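Local atomic coordinates of Tetur07g02040 (PDB entry 6BDJ), a protein that binds ferric iron and probably cleaves catechol-type aromatic rings between their two hydroxyls with molecular oxygen, as an intradiol dioxygenase of the spider mite Tetranychus urticae. Residues C34-P38 against N223-N227; E42-E48 against H149-H153; W88-Y92 against R117-G121; S204-D209 against E219-N223. All coordinates share one frame; numbering follows the deposited sequence.

Contact 1 of 4, residues C34-P38 against N223-N227; sequences CSLSP and NLAIN
The backbone N of Ser37 gives its hydrogen to Ala225 O over 2.8 Å, in the carbonyl plane, and the hydroxyl of the same serine answers by accepting from the N-H of the same strand residue: Ala225 N reaches Ser37 OG at 3.2 Å with an N-H...O angle of 161°. One loop residue thus takes up both backbone polar atoms of a strand residue. Serine suits the task because its short side chain, with OG anti to the carbonyl carbon (chi1 -73°), sets an oxygen where a neighbouring strand would offer a carbonyl. The hydroxyl also rests on a methyl, Leu224 CD2, 3.4 Å away. An alanine here would take OG away and is likely to leave Ala225 N without this acceptor. Ser35 O lies 3.3 Å from Ala225 CB, an approach that the small methyl of alanine permits, and Leu36 lays CD1 beside Ala225 O at 3.8 Å. The loop 34-38 crosses strand 218-226 steeply, its direction 80° from that of 223-227. It is tethered by the disulfide from Cys34 to Cys77, while Leu224 and Ile226 turn their backbone bonds to strand 64-73 and, for Ile226, also to Phe74 just beyond it, and pack their side chains on Tyr150 and Ile152 of strand 148-154.

Contact 2 of 4, residues E42-E48 against H149-H153; sequences EGPYFIE and HYRIH. With FE (Fe (III) ion), chain C.
Arg151 meets Glu42 at its guanidinium edge and Phe46 over one face, and here the packing is close. Its NH1 points at Glu42 OE2 over 2.7 Å, the oxygen offering its syn lone pair and lying 1° out of the guanidinium plane; the carboxylate and guanidinium planes, 23° apart, are nearly coplanar. Phe46 sets CE2 3.5 Å from Arg151 CZ, and CD of the arginine makes a CH-pi contact with the ring at 4.0 Å from its centroid. Extended from CG to NE, the arginine delivers its head to both partners; its NE also bonds His153 NE2 at 2.9 Å, in plane with both groups, which fixes the rotation of the guanidinium. Glu42 has a second partner through OE1, the backbone N of Trp236. Near the start of the same strand His149 binds the ferric ion through NE2, 2.3 Å away, in the iron site of the intradiol dioxygenase fold, which Tyr96 and His147 share; Glu42 O lies 3.1 Å from His149 CE1, obliquely to the ring. The outer end is looser. Exposed Glu48 faces Arg151 NH2 from OE1 at 3.8 Å, a long salt bridge well out of the guanidinium plane to which no N-H is directed, and its OE2 merely approaches the edge of the His153 ring at CE1.

Contact 3 of 4, residues W88-Y92 against R117-G121; sequences WQPDY and RFLRG
The indole of Trp88 and the guanidinium of Arg120 lie with their planes 15° apart but displaced, so that Arg120 NH1 approaches obliquely, 3.6 Å from Trp88 CB and 3.8 Å from CD1. The Phe118 ring has Leu119 CB at its edge, in plane, and meets Asp91 CB obliquely. Trp88 and Arg120 form an antiparallel non-hydrogen-bonded pair and project from the same face of the sheet. With CG anti to the carbonyl carbon (chi1 -64°) and the chain extended to NE, Arg120 passes obliquely by the tryptophan to reach Ser97 O with NH2 and Tyr45 O with NH1. A leucine in its place would have neither N-H group, and would probably leave those two carbonyls without this donor and the indole without the guanidinium beside it. Leu119 fills the buried middle: its CD1 stands 3.5 Å from Asp91 CA, and its CB packs against Gln89 CG at 3.8 Å. Its carbonyl accepts from Gln89 N at 3.3 Å, nearly along the C=O axis, with an N-H...O angle of only 137°, and also takes a CA-H...O contact from Trp88. A water bridges Gln89 O and Phe118 O. The polar ends of Gln89 and Asp91 turn to other partners, Thr135 and Leu136 for the amide and Arg60 for the carboxylate. Strand 84-88 here ends between the outermost strand 120-124 and strand 148-154, whose His149 stacks its iron-binding ring on Trp88.

Contact 4 of 4, residues S204-D209 against E219-N223; sequences SIINID and EGILN
Strands 205-208 and 218-226 form a beta hairpin, and its two arms are joined here by three backbone bonds. Asn207 and Ile221 make the hydrogen-bonded antiparallel pair: Asn207 N donates to Ile221 O at 3.0 Å, and Ile221 N returns the bond to Asn207 O at 2.9 Å. Nearer the turn, Asp209 N reaches Glu219 O at 3.0 Å, almost in line with the carbonyl (C=O...N angle 176°). Between these bonds stands the non-hydrogen-bonded pair Ile208-Gly220, with CA atoms 4.3 Å apart. Glycine fits because Ile206 CD1 and Ile208 CD1 both occupy the place a beta carbon would need; Ile208 CD1 lies tightly on Gly220 CA at 3.5 Å. The strand directions are 136° apart, a strong twist, and the hairpin belongs to the mixed sheet, with strand 157-166 beside one arm and strand 64-73 beside the other. Toward the buried end, Leu222 CD1 sits 3.5 Å from Ile205 O, its CG being turned anti to the backbone N (chi1 -179°), and its CB meets Ile206 CG1. At the more exposed end Ile221 CD1 touches the carboxylate oxygen Asp209 OD2, while Glu219 directs OE2 to Asn66.

Overall arrangement
Contacts 2 and 3 form the iron-side half of the set: their centres are 11 Å apart, and they join where Arg120 meets Tyr45 and through a probable backbone hydrogen bond from His149 N to Trp88 O, 2.9 Å. In contact 3 the side chain of Pro90 comes within about 5 Å of the iron that His149 of contact 2 binds. Contacts 1 and 4 follow one another along strand 218-226, share Asn223, and have centres 14 Å apart; the side chain of Ser204 lies about 13 Å from the iron. The halves meet at several places, among them Leu224 CD1 of contact 1 on Tyr150 CE2 of contact 2, at 3.7 Å.

Contact 1 of 4, residues C34-P38 against N223-N227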
loop_
_atom_site.group_PDB
_atom_site.type_symbol
_atom_site.label_atom_id
_atom_site.label_comp_id
_atom_site.label_asym_id
_atom_site.label_seq_id
_atom_site.Cartn_x
_atom_site.Cartn_y
_atom_site.Cartn_z
ATOM N N CYS A 34 5.167 -8.407 17.333
ATOM C CA CYS A 34 3.947 -8.012 18.116
ATOM C C CYS A 34 4.152 -6.697 18.903
ATOM O O CYS A 34 4.180 -6.628 20.146
ATOM C CB CYS A 34 3.452 -9.173 18.997
ATOM S SG CYS A 34 1.731 -8.988 19.513
ATOM N N SER A 35 4.322 -5.644 18.121
ATOM C CA SER A 35 4.131 -4.287 18.585
ATOM C C SER A 35 3.237 -3.591 17.562
ATOM O O SER A 35 3.292 -3.891 16.354
ATOM C CB SER A 35 5.461 -3.554 18.752
ATOM O OG SER A 35 6.204 -3.538 17.547
ATOM N N LEU A 36 2.394 -2.698 18.066
ATOM C CA LEU A 36 1.394 -2.041 17.269
ATOM C C LEU A 36 2.031 -1.353 16.067
ATOM O O LEU A 36 2.872 -0.466 16.220
ATOM C CB LEU A 36 0.634 -1.045 18.126
ATOM C CG LEU A 36 -0.467 -0.223 17.449
ATOM C CD1 LEU A 36 -1.600 -1.123 16.952
ATOM C CD2 LEU A 36 -0.939 0.842 18.435
ATOM N N SER A 37 1.646 -1.790 14.871
ATOM C CA SER A 37 2.134 -1.156 13.654
ATOM C C SER A 37 1.705 0.305 13.612
ATOM O O SER A 37 0.670 0.674 14.159
ATOM C CB SER A 37 1.668 -1.900 12.425
ATOM O OG SER A 37 2.385 -3.117 12.324
ATOM N N PRO A 38 2.532 1.156 13.011
ATOM C CA PRO A 38 2.136 2.539 12.918
ATOM C C PRO A 38 1.064 2.732 11.841
ATOM O O PRO A 38 0.986 1.955 10.893
ATOM C CB PRO A 38 3.421 3.215 12.468
ATOM C CG PRO A 38 4.050 2.186 11.574
ATOM C CD PRO A 38 3.804 0.894 12.305
ATOM N N ASN A 223 4.865 -7.951 8.022
ATOM C CA ASN A 223 4.096 -8.472 9.130
ATOM C C ASN A 223 3.517 -7.272 9.852
ATOM O O ASN A 223 4.264 -6.373 10.200
ATOM C CB ASN A 223 5.017 -9.283 10.045
ATOM C CG ASN A 223 5.607 -10.480 9.339
ATOM O OD1 ASN A 223 4.928 -11.116 8.557
ATOM N ND2 ASN A 223 6.866 -10.793 9.618
ATOM N N LEU A 224 2.198 -7.235 10.036
ATOM C CA LEU A 224 1.519 -6.138 10.756
ATOM C C LEU A 224 0.789 -6.624 12.008
ATOM O O LEU A 224 0.211 -7.722 12.036
ATOM C CB LEU A 224 0.518 -5.411 9.829
ATOM C CG LEU A 224 1.115 -4.745 8.580
ATOM C CD1 LEU A 224 0.066 -4.386 7.535
ATOM C CD2 LEU A 224 1.956 -3.530 8.944
ATOM N N ALA A 225 0.845 -5.788 13.042
ATOM C CA ALA A 225 0.049 -5.943 14.252
ATOM C C ALA A 225 -0.899 -4.760 14.317
ATOM O O ALA A 225 -0.461 -3.613 14.374
ATOM C CB ALA A 225 0.941 -5.967 15.475
ATOM N N ILE A 226 -2.193 -5.031 14.299
ATOM C CA ILE A 226 -3.200 -3.973 14.347
ATOM C C ILE A 226 -4.167 -4.185 15.516
ATOM O O ILE A 226 -4.044 -5.138 16.264
ATOM C CB ILE A 226 -3.964 -3.877 13.001
ATOM C CG1 ILE A 226 -4.686 -5.186 12.671
ATOM C CG2 ILE A 226 -3.019 -3.512 11.862
ATOM C CD1 ILE A 226 -5.947 -4.905 11.896
ATOM N N ASN A 227 -5.102 -3.262 15.667
ATOM C CA ASN A 227 -6.094 -3.294 16.709
ATOM C C ASN A 227 -7.475 -3.307 16.084
ATOM O O ASN A 227 -7.937 -2.274 15.617
ATOM C CB ASN A 227 -5.919 -2.050 17.590
ATOM C CG ASN A 227 -6.779 -2.105 18.840
ATOM O OD1 ASN A 227 -7.552 -3.046 19.046
ATOM N ND2 ASN A 227 -6.671 -1.092 19.662
#

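Contact 2 of 4, residues E42-E48 against H149-H153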
loop_
_atom_site.group_PDB
_atom_site.type_symbol
_atom_site.label_atom_id
_atom_site.label_comp_id
_atom_site.label_asym_id
_atom_site.label_seq_id
_atom_site.Cartn_x
_atom_site.Cartn_y
_atom_site.Cartn_z
ATOM N N GLU A 42 -4.167 8.397 4.942
ATOM C CA GLU A 42 -4.718 7.719 3.769
ATOM C C GLU A 42 -4.283 8.349 2.457
ATOM O O GLU A 42 -4.199 7.670 1.418
ATOM C CB GLU A 42 -6.232 7.803 3.848
ATOM C CG GLU A 42 -6.972 6.994 2.819
ATOM C CD GLU A 42 -8.437 6.932 3.172
ATOM O OE1 GLU A 42 -9.193 7.884 2.810
ATOM O OE2 GLU A 42 -8.818 5.935 3.837
ATOM N N GLY A 43 -4.055 9.658 2.510
ATOM C CA GLY A 43 -3.964 10.472 1.312
ATOM C C GLY A 43 -5.309 10.557 0.609
ATOM O O GLY A 43 -6.305 10.037 1.109
ATOM N N PRO A 44 -5.339 11.204 -0.558
ATOM C CA PRO A 44 -6.587 11.542 -1.240
ATOM C C PRO A 44 -7.170 10.525 -2.201
ATOM O O PRO A 44 -8.242 10.770 -2.743
ATOM C CB PRO A 44 -6.215 12.814 -2.030
ATOM C CG PRO A 44 -4.713 12.911 -2.013
ATOM C CD PRO A 44 -4.172 11.719 -1.286
ATOM N N TYR A 45 -6.490 9.409 -2.441
ATOM C CA TYR A 45 -6.879 8.539 -3.548
ATOM C C TYR A 45 -7.481 7.194 -3.198
ATOM O O TYR A 45 -7.573 6.317 -4.086
ATOM C CB TYR A 45 -5.709 8.374 -4.516
ATOM C CG TYR A 45 -5.141 9.705 -4.991
ATOM C CD1 TYR A 45 -5.969 10.707 -5.501
ATOM C CD2 TYR A 45 -3.786 9.967 -4.897
ATOM C CE1 TYR A 45 -5.450 11.908 -5.952
ATOM C CE2 TYR A 45 -3.242 11.180 -5.333
ATOM C CZ TYR A 45 -4.079 12.144 -5.867
ATOM O OH TYR A 45 -3.540 13.331 -6.293
ATOM N N PHE A 46 -7.972 7.031 -1.965
ATOM C CA PHE A 46 -8.710 5.809 -1.637
ATOM C C PHE A 46 -10.016 5.802 -2.385
ATOM O O PHE A 46 -10.675 6.852 -2.527
ATOM C CB PHE A 46 -8.978 5.643 -0.144
ATOM C CG PHE A 46 -9.654 4.343 0.209
ATOM C CD1 PHE A 46 -9.085 3.116 -0.146
ATOM C CD2 PHE A 46 -10.881 4.331 0.873
ATOM C CE1 PHE A 46 -9.726 1.922 0.155
ATOM C CE2 PHE A 46 -11.507 3.153 1.189
ATOM C CZ PHE A 46 -10.944 1.942 0.833
ATOM N N ILE A 47 -10.381 4.611 -2.880
ATOM C CA ILE A 47 -11.665 4.386 -3.533
ATOM C C ILE A 47 -12.266 3.176 -2.860
ATOM O O ILE A 47 -11.750 2.063 -2.951
ATOM C CB ILE A 47 -11.543 4.143 -5.043
ATOM C CG1 ILE A 47 -11.000 5.390 -5.730
ATOM C CG2 ILE A 47 -12.918 3.837 -5.649
ATOM C CD1 ILE A 47 -10.738 5.229 -7.233
ATOM N N GLU A 48 -13.367 3.422 -2.176
ATOM C CA GLU A 48 -13.972 2.425 -1.328
ATOM C C GLU A 48 -14.875 1.524 -2.163
ATOM O O GLU A 48 -16.067 1.765 -2.298
ATOM C CB GLU A 48 -14.730 3.075 -0.178
ATOM C CG GLU A 48 -15.098 2.034 0.865
ATOM C CD GLU A 48 -15.670 2.594 2.167
ATOM O OE1 GLU A 48 -15.791 3.832 2.340
ATOM O OE2 GLU A 48 -15.987 1.747 3.022
ATOM N N HIS A 149 -0.226 2.172 -0.449
ATOM C CA HIS A 149 -1.174 2.349 0.621
ATOM C C HIS A 149 -1.908 1.089 0.960
ATOM O O HIS A 149 -2.088 0.227 0.094
ATOM C CB HIS A 149 -2.245 3.306 0.224
ATOM C CG HIS A 149 -1.778 4.675 -0.037
ATOM N ND1 HIS A 149 -1.855 5.676 0.919
ATOM C CD2 HIS A 149 -1.276 5.239 -1.152
ATOM C CE1 HIS A 149 -1.414 6.801 0.391
ATOM N NE2 HIS A 149 -1.058 6.558 -0.859
ATOM N N TYR A 150 -2.433 1.044 2.185
ATOM C CA TYR A 150 -3.264 -0.063 2.632
ATOM C C TYR A 150 -4.232 0.415 3.699
ATOM O O TYR A 150 -3.927 1.330 4.474
ATOM C CB TYR A 150 -2.431 -1.250 3.131
ATOM C CG TYR A 150 -1.822 -1.062 4.497
ATOM C CD1 TYR A 150 -0.578 -0.465 4.654
ATOM C CD2 TYR A 150 -2.481 -1.492 5.631
ATOM C CE1 TYR A 150 -0.019 -0.286 5.916
ATOM C CE2 TYR A 150 -1.944 -1.309 6.891
ATOM C CZ TYR A 150 -0.711 -0.706 7.033
ATOM O OH TYR A 150 -0.194 -0.545 8.311
ATOM N N ARG A 151 -5.398 -0.205 3.722
ATOM C CA ARG A 151 -6.435 0.105 4.669
ATOM C C ARG A 151 -7.140 -1.182 5.021
ATOM O O ARG A 151 -7.422 -1.998 4.140
ATOM C CB ARG A 151 -7.398 1.106 4.049
ATOM C CG ARG A 151 -8.732 1.248 4.740
ATOM C CD ARG A 151 -9.381 2.567 4.324
ATOM N NE ARG A 151 -10.802 2.551 4.599
ATOM C CZ ARG A 151 -11.642 3.589 4.609
ATOM N NH1 ARG A 151 -11.237 4.842 4.401
ATOM N NH2 ARG A 151 -12.937 3.362 4.858
ATOM N N ILE A 152 -7.399 -1.382 6.307
ATOM C CA ILE A 152 -7.942 -2.647 6.826
ATOM C C ILE A 152 -9.260 -2.441 7.535
ATOM O O ILE A 152 -9.357 -1.635 8.462
ATOM C CB ILE A 152 -6.974 -3.333 7.790
ATOM C CG1 ILE A 152 -5.627 -3.502 7.085
ATOM C CG2 ILE A 152 -7.525 -4.689 8.223
ATOM C CD1 ILE A 152 -4.485 -3.860 7.993
ATOM N N HIS A 153 -10.264 -3.210 7.123
ATOM C CA HIS A 153 -11.549 -3.223 7.797
ATOM C C HIS A 153 -11.667 -4.526 8.536
ATOM O O HIS A 153 -11.377 -5.583 7.970
ATOM C CB HIS A 153 -12.712 -3.104 6.829
ATOM C CG HIS A 153 -12.719 -1.839 6.033
ATOM N ND1 HIS A 153 -13.737 -1.526 5.157
ATOM C CD2 HIS A 153 -11.854 -0.794 6.000
ATOM C CE1 HIS A 153 -13.501 -0.348 4.613
ATOM N NE2 HIS A 153 -12.360 0.116 5.100
HETATM FE FE FE C . -0.075 7.882 -2.517
HETATM O O HOH W 1 -1.739 9.228 -2.179
#

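Contact 3 of 4, residues W88-Y92 against R117-G121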
loop_
_atom_site.group_PDB
_atom_site.type_symbol
_atom_site.label_atom_id
_atom_site.label_comp_id
_atom_site.label_asym_id
_atom_site.label_seq_id
_atom_site.Cartn_x
_atom_site.Cartn_y
_atom_site.Cartn_z
ATOM N N TRP A 88 -3.764 0.167 -2.569
ATOM C CA TRP A 88 -3.765 0.973 -3.764
ATOM C C TRP A 88 -2.449 1.689 -3.879
ATOM O O TRP A 88 -1.775 1.998 -2.876
ATOM C CB TRP A 88 -4.957 1.951 -3.835
ATOM C CG TRP A 88 -4.969 3.103 -2.792
ATOM C CD1 TRP A 88 -4.795 4.457 -3.024
ATOM C CD2 TRP A 88 -5.251 2.982 -1.403
ATOM N NE1 TRP A 88 -4.942 5.166 -1.859
ATOM C CE2 TRP A 88 -5.205 4.292 -0.843
ATOM C CE3 TRP A 88 -5.508 1.901 -0.563
ATOM C CZ2 TRP A 88 -5.424 4.536 0.521
ATOM C CZ3 TRP A 88 -5.736 2.150 0.793
ATOM C CH2 TRP A 88 -5.692 3.453 1.315
ATOM N N GLN A 89 -2.053 1.909 -5.127
ATOM C CA GLN A 89 -0.724 2.426 -5.412
ATOM C C GLN A 89 -0.719 3.075 -6.803
ATOM O O GLN A 89 -1.547 2.768 -7.651
ATOM C CB GLN A 89 0.287 1.292 -5.359
ATOM C CG GLN A 89 0.136 0.298 -6.498
ATOM C CD GLN A 89 1.105 -0.861 -6.438
ATOM O OE1 GLN A 89 0.954 -1.769 -5.634
ATOM N NE2 GLN A 89 2.074 -0.859 -7.333
ATOM N N PRO A 90 0.248 3.942 -7.058
ATOM C CA PRO A 90 0.355 4.475 -8.422
ATOM C C PRO A 90 1.114 3.578 -9.370
ATOM O O PRO A 90 1.957 2.778 -8.933
ATOM C CB PRO A 90 1.136 5.753 -8.218
ATOM C CG PRO A 90 1.991 5.497 -7.028
ATOM C CD PRO A 90 1.326 4.450 -6.189
ATOM N N ASP A 91 0.857 3.734 -10.667
ATOM C CA ASP A 91 1.650 3.035 -11.688
ATOM C C ASP A 91 3.069 3.594 -11.792
ATOM O O ASP A 91 3.410 4.560 -11.101
ATOM C CB ASP A 91 0.904 2.971 -13.043
ATOM C CG ASP A 91 0.998 4.233 -13.877
ATOM O OD1 ASP A 91 1.724 5.180 -13.548
ATOM O OD2 ASP A 91 0.349 4.254 -14.928
ATOM N N TYR A 92 3.896 3.010 -12.655
ATOM C CA TYR A 92 5.296 3.403 -12.772
ATOM C C TYR A 92 5.550 4.892 -12.973
ATOM O O TYR A 92 6.568 5.378 -12.523
ATOM C CB TYR A 92 6.010 2.609 -13.875
ATOM C CG TYR A 92 5.833 3.179 -15.249
ATOM C CD1 TYR A 92 6.699 4.175 -15.732
ATOM C CD2 TYR A 92 4.777 2.761 -16.059
ATOM C CE1 TYR A 92 6.537 4.703 -16.990
ATOM C CE2 TYR A 92 4.612 3.287 -17.337
ATOM C CZ TYR A 92 5.495 4.259 -17.783
ATOM O OH TYR A 92 5.316 4.795 -19.016
ATOM N N ARG A 117 -9.467 1.156 -12.422
ATOM C CA ARG A 117 -9.190 0.673 -11.118
ATOM C C ARG A 117 -7.953 -0.191 -11.075
ATOM O O ARG A 117 -7.772 -0.979 -10.144
ATOM C CB ARG A 117 -10.388 -0.099 -10.589
ATOM C CG ARG A 117 -11.676 0.736 -10.492
ATOM C CD ARG A 117 -11.534 1.839 -9.448
ATOM N NE ARG A 117 -12.804 2.557 -9.340
ATOM C CZ ARG A 117 -13.108 3.671 -9.991
ATOM N NH1 ARG A 117 -12.243 4.235 -10.844
ATOM N NH2 ARG A 117 -14.300 4.214 -9.818
ATOM N N PHE A 118 -7.053 -0.016 -12.033
ATOM C CA PHE A 118 -5.806 -0.724 -11.982
ATOM C C PHE A 118 -5.076 -0.382 -10.683
ATOM O O PHE A 118 -5.229 0.720 -10.119
ATOM C CB PHE A 118 -4.893 -0.417 -13.195
ATOM C CG PHE A 118 -4.531 1.052 -13.376
ATOM C CD1 PHE A 118 -3.633 1.692 -12.531
ATOM C CD2 PHE A 118 -5.056 1.779 -14.430
ATOM C CE1 PHE A 118 -3.309 3.031 -12.707
ATOM C CE2 PHE A 118 -4.734 3.118 -14.624
ATOM C CZ PHE A 118 -3.855 3.740 -13.763
ATOM N N LEU A 119 -4.285 -1.358 -10.258
ATOM C CA LEU A 119 -3.462 -1.263 -9.088
ATOM C C LEU A 119 -4.244 -0.944 -7.809
ATOM O O LEU A 119 -3.744 -0.260 -6.893
ATOM C CB LEU A 119 -2.310 -0.287 -9.343
ATOM C CG LEU A 119 -1.330 -0.747 -10.446
ATOM C CD1 LEU A 119 -0.296 0.319 -10.771
ATOM C CD2 LEU A 119 -0.613 -2.050 -10.135
ATOM N N ARG A 120 -5.459 -1.488 -7.745
ATOM C CA ARG A 120 -6.272 -1.454 -6.574
ATOM C C ARG A 120 -6.791 -2.824 -6.351
ATOM O O ARG A 120 -7.208 -3.505 -7.310
ATOM C CB ARG A 120 -7.436 -0.499 -6.783
ATOM C CG ARG A 120 -6.993 0.945 -6.986
ATOM C CD ARG A 120 -8.204 1.828 -7.225
ATOM N NE ARG A 120 -7.683 3.181 -7.388
ATOM C CZ ARG A 120 -7.508 4.059 -6.403
ATOM N NH1 ARG A 120 -7.818 3.775 -5.143
ATOM N NH2 ARG A 120 -6.999 5.250 -6.684
ATOM N N GLY A 121 -6.789 -3.280 -5.105
ATOM C CA GLY A 121 -7.526 -4.515 -4.822
ATOM C C GLY A 121 -7.774 -4.726 -3.358
ATOM O O GLY A 121 -7.166 -4.043 -2.528
HETATM O O HOH W 2 -3.978 3.040 -8.956
#

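Contact 4 of 4, residues S204-D209 against E219-N223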
loop_
_atom_site.group_PDB
_atom_site.type_symbol
_atom_site.label_atom_id
_atom_site.label_comp_id
_atom_site.label_asym_id
_atom_site.label_seq_id
_atom_site.Cartn_x
_atom_site.Cartn_y
_atom_site.Cartn_z
ATOM N N SER A 204 7.645 0.254 8.884
ATOM C CA SER A 204 6.631 -0.044 7.891
ATOM C C SER A 204 7.278 -0.267 6.508
ATOM O O SER A 204 6.659 -0.008 5.448
ATOM C CB SER A 204 5.618 1.110 7.908
ATOM O OG SER A 204 4.495 0.822 7.099
ATOM N N ILE A 205 8.514 -0.767 6.533
ATOM C CA ILE A 205 9.258 -1.105 5.329
ATOM C C ILE A 205 9.015 -2.557 5.008
ATOM O O ILE A 205 9.176 -3.399 5.865
ATOM C CB ILE A 205 10.760 -0.908 5.517
ATOM C CG1 ILE A 205 11.062 0.586 5.662
ATOM C CG2 ILE A 205 11.533 -1.475 4.334
ATOM C CD1 ILE A 205 12.380 0.902 6.321
ATOM N N ILE A 206 8.637 -2.842 3.760
ATOM C CA ILE A 206 8.448 -4.225 3.318
ATOM C C ILE A 206 9.783 -4.936 3.113
ATOM O O ILE A 206 10.735 -4.374 2.584
ATOM C CB ILE A 206 7.513 -4.376 2.086
ATOM C CG1 ILE A 206 7.236 -5.864 1.797
ATOM C CG2 ILE A 206 8.061 -3.691 0.842
ATOM C CD1 ILE A 206 5.930 -6.103 1.069
ATOM N N ASN A 207 9.807 -6.180 3.559
ATOM C CA ASN A 207 10.974 -7.033 3.492
ATOM C C ASN A 207 10.951 -7.840 2.203
ATOM O O ASN A 207 10.101 -8.730 2.023
ATOM C CB ASN A 207 10.969 -7.973 4.693
ATOM C CG ASN A 207 12.251 -8.727 4.834
ATOM O OD1 ASN A 207 12.380 -9.855 4.357
ATOM N ND2 ASN A 207 13.224 -8.105 5.491
ATOM N N ILE A 208 11.874 -7.525 1.305
ATOM C CA ILE A 208 11.976 -8.239 0.017
ATOM C C ILE A 208 13.016 -9.336 0.064
ATOM O O ILE A 208 14.179 -9.063 0.322
ATOM C CB ILE A 208 12.371 -7.292 -1.134
ATOM C CG1 ILE A 208 11.371 -6.134 -1.242
ATOM C CG2 ILE A 208 12.465 -8.050 -2.462
ATOM C CD1 ILE A 208 9.902 -6.533 -1.244
ATOM N N ASP A 209 12.592 -10.555 -0.234
ATOM C CA ASP A 209 13.513 -11.692 -0.352
ATOM C C ASP A 209 14.492 -11.426 -1.514
ATOM O O ASP A 209 14.050 -11.324 -2.651
ATOM C CB ASP A 209 12.729 -12.989 -0.595
ATOM C CG ASP A 209 11.761 -13.319 0.528
ATOM O OD1 ASP A 209 12.160 -13.188 1.706
ATOM O OD2 ASP A 209 10.605 -13.713 0.231
ATOM N N GLU A 219 9.264 -11.084 -4.179
ATOM C CA GLU A 219 8.401 -11.509 -3.077
ATOM C C GLU A 219 8.672 -10.635 -1.861
ATOM O O GLU A 219 9.800 -10.551 -1.371
ATOM C CB GLU A 219 8.627 -12.971 -2.727
ATOM C CG GLU A 219 8.291 -13.938 -3.863
ATOM C CD GLU A 219 6.812 -14.264 -3.999
ATOM O OE1 GLU A 219 5.962 -13.787 -3.210
ATOM O OE2 GLU A 219 6.475 -15.026 -4.929
ATOM N N GLY A 220 7.623 -9.973 -1.379
ATOM C CA GLY A 220 7.717 -9.064 -0.241
ATOM C C GLY A 220 6.782 -9.490 0.864
ATOM O O GLY A 220 5.631 -9.855 0.595
ATOM N N ILE A 221 7.281 -9.431 2.094
ATOM C CA ILE A 221 6.507 -9.775 3.297
ATOM C C ILE A 221 6.533 -8.579 4.232
ATOM O O ILE A 221 7.591 -8.025 4.510
ATOM C CB ILE A 221 7.071 -11.006 4.055
ATOM C CG1 ILE A 221 6.989 -12.276 3.187
ATOM C CG2 ILE A 221 6.312 -11.224 5.365
ATOM C CD1 ILE A 221 8.191 -12.522 2.293
ATOM N N LEU A 222 5.363 -8.187 4.703
ATOM C CA LEU A 222 5.262 -7.214 5.771
ATOM C C LEU A 222 4.354 -7.829 6.812
ATOM O O LEU A 222 3.222 -8.221 6.511
ATOM C CB LEU A 222 4.679 -5.914 5.248
ATOM C CG LEU A 222 4.525 -4.747 6.220
ATOM C CD1 LEU A 222 5.873 -4.241 6.691
ATOM C CD2 LEU A 222 3.712 -3.678 5.522
ATOM N N ASN A 223 4.865 -7.951 8.022
ATOM C CA ASN A 223 4.096 -8.472 9.130
ATOM C C ASN A 223 3.517 -7.272 9.852
ATOM O O ASN A 223 4.264 -6.373 10.200
ATOM C CB ASN A 223 5.017 -9.283 10.045
ATOM C CG ASN A 223 5.607 -10.480 9.339
ATOM O OD1 ASN A 223 4.928 -11.116 8.557
ATOM N ND2 ASN A 223 6.866 -10.793 9.618
#